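Local coordinates for DUF192 domain-containing protein (Novosphingobium aromaticivorans, PDB 3M7A) that is of unknown function but belongs to the DUF192 (COG1430) family and is probably exported, perhaps as a lipoprotein, at residues 15-20 with 52-57; 21-26 with 62-67. All blocks are in the same frame, centred on the assembly; numbering follows the deposited sequence. Where two conformers were deposited one is given.

Contact 1. Residues 15-20 with 52-57; sequences HPVSGL and MFRTEL
In the conformer of Arg54 described here, the guanidinium lies flat on the imidazole of His15, with planes 20° apart and centres separated by 4.6 Å; it is an offset stack, slid toward CE1 of the ring. NH1 of Arg54 comes nearest, 3.8 Å from CE1 of His15, but past the CE1-NE2 edge. NH2 lies over the ring face and also packs against CB of Ser18 at 3.4 Å, while CG1 of Val17 approaches NE more loosely. No hydrogen bond joins the two segments; NH2 instead makes a salt bridge to Glu39, whose OE1 is also hydrogen-bonded to OG of Ser18. With CG anti to the backbone N (chi1 -163°), ND1 of His15 accepts from N of Val17 at 3.1 Å, and CD of Pro16 sits near the rim of the face opposite the guanidinium. An alanine here in place of the histidine would probably cost the guanidinium its stacking partner on one face and let it turn more freely, though still tied to Glu39. Ser18 OG also accepts from N of Leu20, an ST turn. This surface contact joins the loop between strands 13-14 and 21-29 to the loop between helix 44-49 and strand 61-66, with Glu39 of strand 32-41 bridging them.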
# COMPACT_ATOMS: atom_id res chain seq x y z
N HIS A 15 -8.96 -10.95 6.62
CA HIS A 15 -9.38 -11.05 5.23
C HIS A 15 -9.83 -12.47 4.90
O HIS A 15 -9.14 -13.43 5.23
CB HIS A 15 -8.22 -10.65 4.33
CG HIS A 15 -8.64 -10.33 2.94
ND1 HIS A 15 -8.85 -11.29 1.98
CD2 HIS A 15 -8.91 -9.14 2.36
CE1 HIS A 15 -9.22 -10.70 0.85
NE2 HIS A 15 -9.27 -9.39 1.06
N PRO A 16 -10.97 -12.61 4.21
CA PRO A 16 -11.52 -13.95 4.01
C PRO A 16 -10.79 -14.81 2.99
O PRO A 16 -10.97 -16.04 2.97
CB PRO A 16 -12.98 -13.68 3.59
CG PRO A 16 -12.91 -12.33 2.93
CD PRO A 16 -11.93 -11.57 3.79
N VAL A 17 -10.02 -14.17 2.10
CA VAL A 17 -9.26 -14.91 1.07
C VAL A 17 -7.85 -15.27 1.58
O VAL A 17 -7.41 -16.44 1.55
CB VAL A 17 -9.16 -14.12 -0.25
CG1 VAL A 17 -8.33 -14.88 -1.33
CG2 VAL A 17 -10.58 -13.80 -0.79
N SER A 18 -7.15 -14.25 2.08
CA SER A 18 -5.76 -14.41 2.45
C SER A 18 -5.54 -14.82 3.89
O SER A 18 -4.43 -15.25 4.25
CB SER A 18 -5.04 -13.08 2.23
OG SER A 18 -5.52 -12.13 3.17
N GLY A 19 -6.55 -14.64 4.74
CA GLY A 19 -6.38 -14.81 6.17
C GLY A 19 -5.51 -13.76 6.85
O GLY A 19 -5.25 -13.89 8.04
N LEU A 20 -5.04 -12.75 6.11
CA LEU A 20 -4.19 -11.72 6.67
C LEU A 20 -5.02 -10.77 7.55
O LEU A 20 -6.21 -10.56 7.33
CB LEU A 20 -3.46 -10.95 5.58
CG LEU A 20 -2.50 -11.73 4.70
CD1 LEU A 20 -2.00 -10.87 3.54
CD2 LEU A 20 -1.27 -12.23 5.49
N MSE A 52 -0.86 -10.86 -5.79
CA MSE A 52 -0.95 -11.81 -6.89
C MSE A 52 -2.31 -12.50 -6.89
O MSE A 52 -2.89 -12.81 -5.83
CB MSE A 52 0.13 -12.88 -6.77
CG MSE A 52 1.52 -12.43 -7.10
SE MSE A 52 2.72 -13.94 -7.06
CE MSE A 52 4.31 -12.98 -7.57
N PHE A 53 -2.81 -12.71 -8.12
CA PHE A 53 -4.03 -13.47 -8.41
C PHE A 53 -5.34 -12.78 -8.08
O PHE A 53 -6.39 -13.27 -8.50
CB PHE A 53 -4.02 -14.87 -7.77
CG PHE A 53 -2.76 -15.63 -8.00
CD1 PHE A 53 -2.39 -15.98 -9.28
CD2 PHE A 53 -1.91 -15.93 -6.95
CE1 PHE A 53 -1.19 -16.66 -9.51
CE2 PHE A 53 -0.71 -16.60 -7.17
CZ PHE A 53 -0.35 -16.95 -8.45
N ARG A 54 -5.30 -11.66 -7.36
CA ARG A 54 -6.53 -10.95 -7.00
C ARG A 54 -7.16 -10.33 -8.20
O ARG A 54 -6.48 -9.68 -8.98
CB ARG A 54 -6.23 -9.83 -6.02
CG ARG A 54 -5.72 -10.28 -4.73
CD ARG A 54 -6.72 -11.11 -3.94
NE ARG A 54 -6.09 -11.53 -2.70
CZ ARG A 54 -6.01 -10.77 -1.62
NH1 ARG A 54 -6.57 -9.57 -1.59
NH2 ARG A 54 -5.37 -11.22 -0.56
N THR A 55 -8.47 -10.48 -8.38
CA THR A 55 -9.15 -9.88 -9.54
C THR A 55 -9.92 -8.61 -9.20
O THR A 55 -10.44 -7.96 -10.08
CB THR A 55 -10.07 -10.88 -10.23
OG1 THR A 55 -10.99 -11.38 -9.27
CG2 THR A 55 -9.22 -12.04 -10.81
N GLU A 56 -9.95 -8.25 -7.92
CA GLU A 56 -10.62 -7.03 -7.50
C GLU A 56 -10.05 -6.48 -6.20
O GLU A 56 -9.43 -7.19 -5.43
CB GLU A 56 -12.13 -7.24 -7.36
CG GLU A 56 -12.52 -8.12 -6.18
CD GLU A 56 -14.03 -8.24 -6.01
OE1 GLU A 56 -14.74 -7.20 -6.07
OE2 GLU A 56 -14.50 -9.38 -5.80
N LEU A 57 -10.22 -5.18 -6.02
CA LEU A 57 -9.72 -4.41 -4.89
C LEU A 57 -10.53 -3.12 -4.88
O LEU A 57 -10.65 -2.44 -5.90
CB LEU A 57 -8.25 -4.06 -5.05
CG LEU A 57 -7.57 -3.37 -3.85
CD1 LEU A 57 -7.46 -4.27 -2.65
CD2 LEU A 57 -6.21 -2.81 -4.29

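Contact 2. Residues 21-26 with 62-67; sequences QIVPVT and GMIFLR
Ile64, in the conformer described, meets Val23 and Val25 through the branched start of its side chain, and following it outward shows how one residue serves two. Its CB already makes contact, lying 4.0 Å from CG2 of Val25. The next atom, the methyl CG2, sits between the backbone N and the carbonyl carbon of Ile64 and is shared: it comes within 4.0 Å of CG2 of Val25 and 4.1 Å of CG2 of Val23. The other branch, CG1 and CD1, is sent off anti to the backbone N (chi1 -176°), which leaves CG2 facing the valines. The side chain also touches Leu120 of strand 118-123.

Both valines use CG2, but set it differently. Val25 points toward the 62-67 segment and crosses Ile64 obliquely, its CG2 being anti to its own carbonyl carbon. Val23 meets Ile64 at about a right angle, with CG2 placed between its backbone N and carbonyl carbon. Alternate residues of strand 21-29 therefore reach the same isoleucine.

The strands themselves are not paired here: the closest CA atoms, those of Val25 and Ile64, are 7.8 Å apart, and no hydrogen bond crosses. Strand 32-41 lies between them in the sheet, pairing antiparallel with 21-29 and parallel with 61-66; its Ser38 and Phe36 take the backbone bonds of Val23 and Val25. Side chains from two non-adjacent strands thus meet on one side of this curled sheet. Every touching atom is an aliphatic carbon, so the contact has no polar group to satisfy and probably contributes through apolar burial and shape alone.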
# COMPACT_ATOMS: atom_id res chain seq x y z
N GLN A 21 -4.39 -10.18 8.55
CA GLN A 21 -5.01 -9.14 9.33
C GLN A 21 -5.31 -7.96 8.42
O GLN A 21 -4.49 -7.62 7.56
CB GLN A 21 -4.07 -8.70 10.46
CG GLN A 21 -4.76 -7.83 11.47
CD GLN A 21 -3.87 -7.28 12.57
OE1 GLN A 21 -4.37 -6.63 13.50
NE2 GLN A 21 -2.55 -7.50 12.48
N ILE A 22 -6.43 -7.29 8.62
CA ILE A 22 -6.76 -6.04 7.95
C ILE A 22 -6.69 -4.93 8.99
O ILE A 22 -7.32 -5.02 10.05
CB ILE A 22 -8.19 -6.07 7.34
CG1 ILE A 22 -8.31 -7.17 6.28
CG2 ILE A 22 -8.60 -4.71 6.79
CD1 ILE A 22 -9.75 -7.49 5.90
N VAL A 23 -5.90 -3.90 8.69
CA VAL A 23 -5.69 -2.79 9.59
C VAL A 23 -5.93 -1.49 8.86
O VAL A 23 -5.68 -1.36 7.66
CB VAL A 23 -4.26 -2.83 10.20
CG1 VAL A 23 -4.03 -4.15 11.00
CG2 VAL A 23 -3.19 -2.62 9.11
N PRO A 24 -6.38 -0.46 9.59
CA PRO A 24 -6.54 0.85 8.95
C PRO A 24 -5.18 1.53 8.72
O PRO A 24 -4.33 1.54 9.62
CB PRO A 24 -7.37 1.63 9.96
CG PRO A 24 -7.05 0.98 11.26
CD PRO A 24 -6.90 -0.47 10.95
N VAL A 25 -4.99 2.07 7.52
CA VAL A 25 -3.76 2.81 7.16
C VAL A 25 -4.21 4.17 6.67
O VAL A 25 -5.14 4.25 5.87
CB VAL A 25 -2.96 2.08 6.06
CG1 VAL A 25 -1.75 2.92 5.64
CG2 VAL A 25 -2.57 0.68 6.50
N THR A 26 -3.55 5.23 7.14
CA THR A 26 -3.88 6.59 6.72
C THR A 26 -2.71 7.19 5.99
O THR A 26 -1.55 6.87 6.25
CB THR A 26 -4.29 7.48 7.93
OG1 THR A 26 -3.21 7.58 8.85
CG2 THR A 26 -5.54 6.91 8.61
N GLY A 62 -6.47 -1.74 0.53
CA GLY A 62 -5.11 -1.80 0.08
C GLY A 62 -4.41 -3.00 0.65
O GLY A 62 -5.02 -3.86 1.28
N MSE A 63 -3.10 -3.06 0.43
CA MSE A 63 -2.25 -4.01 1.14
C MSE A 63 -1.05 -3.21 1.65
O MSE A 63 -0.43 -2.46 0.89
CB MSE A 63 -1.78 -5.16 0.26
CG MSE A 63 -0.91 -6.19 1.00
SE MSE A 63 -0.53 -7.78 0.03
CE MSE A 63 -2.21 -8.72 0.37
N ILE A 64 -0.74 -3.39 2.93
CA ILE A 64 0.40 -2.74 3.57
C ILE A 64 1.45 -3.82 3.87
O ILE A 64 1.14 -4.87 4.45
CB ILE A 64 -0.05 -1.94 4.85
CG1 ILE A 64 1.12 -1.16 5.48
CG2 ILE A 64 -0.70 -2.82 5.89
CD1 ILE A 64 1.49 0.09 4.75
N PHE A 65 2.68 -3.54 3.46
CA PHE A 65 3.82 -4.41 3.58
C PHE A 65 4.73 -3.78 4.63
O PHE A 65 5.22 -2.68 4.42
CB PHE A 65 4.57 -4.51 2.25
CG PHE A 65 3.76 -5.05 1.07
CD1 PHE A 65 2.72 -4.34 0.53
CD2 PHE A 65 4.12 -6.25 0.47
CE1 PHE A 65 2.03 -4.84 -0.55
CE2 PHE A 65 3.43 -6.75 -0.62
CZ PHE A 65 2.39 -6.04 -1.14
N LEU A 66 4.93 -4.43 5.78
CA LEU A 66 5.68 -3.85 6.90
C LEU A 66 7.00 -4.58 6.99
O LEU A 66 7.05 -5.81 7.07
CB LEU A 66 4.92 -3.96 8.22
CG LEU A 66 3.65 -3.14 8.31
CD1 LEU A 66 3.06 -3.29 9.74
CD2 LEU A 66 3.87 -1.65 7.92
N ARG A 67 8.07 -3.80 6.96
CA ARG A 67 9.39 -4.36 6.74
C ARG A 67 10.34 -4.11 7.88
O ARG A 67 10.52 -3.01 8.32
CB ARG A 67 10.00 -3.79 5.48
CG ARG A 67 9.14 -4.09 4.28
CD ARG A 67 9.58 -3.35 3.06
NE ARG A 67 10.94 -3.63 2.63
CZ ARG A 67 11.31 -4.72 1.96
NH1 ARG A 67 10.44 -5.67 1.66
NH2 ARG A 67 12.56 -4.86 1.57

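In the fold
Contact 1 lies at the surface, its centre about 14 Å from the centre of the chain, and contact 2 is buried, about 7 Å from it; their own centres are about 13 Å apart. Along the chain the order is 15-20, 21-26, 52-57, 62-67, so each loop of contact 1 leads into a strand of contact 2. Strand 32-41 is common to the surroundings of both. The two contacts also touch directly: CD1 of Leu20 packs on CE of Met63 at 3.8 Å. The loops leading into strands 21-29 and 61-66 thus meet at the surface through a charged stack, while side chains of those same strands meet inside through apolar carbons.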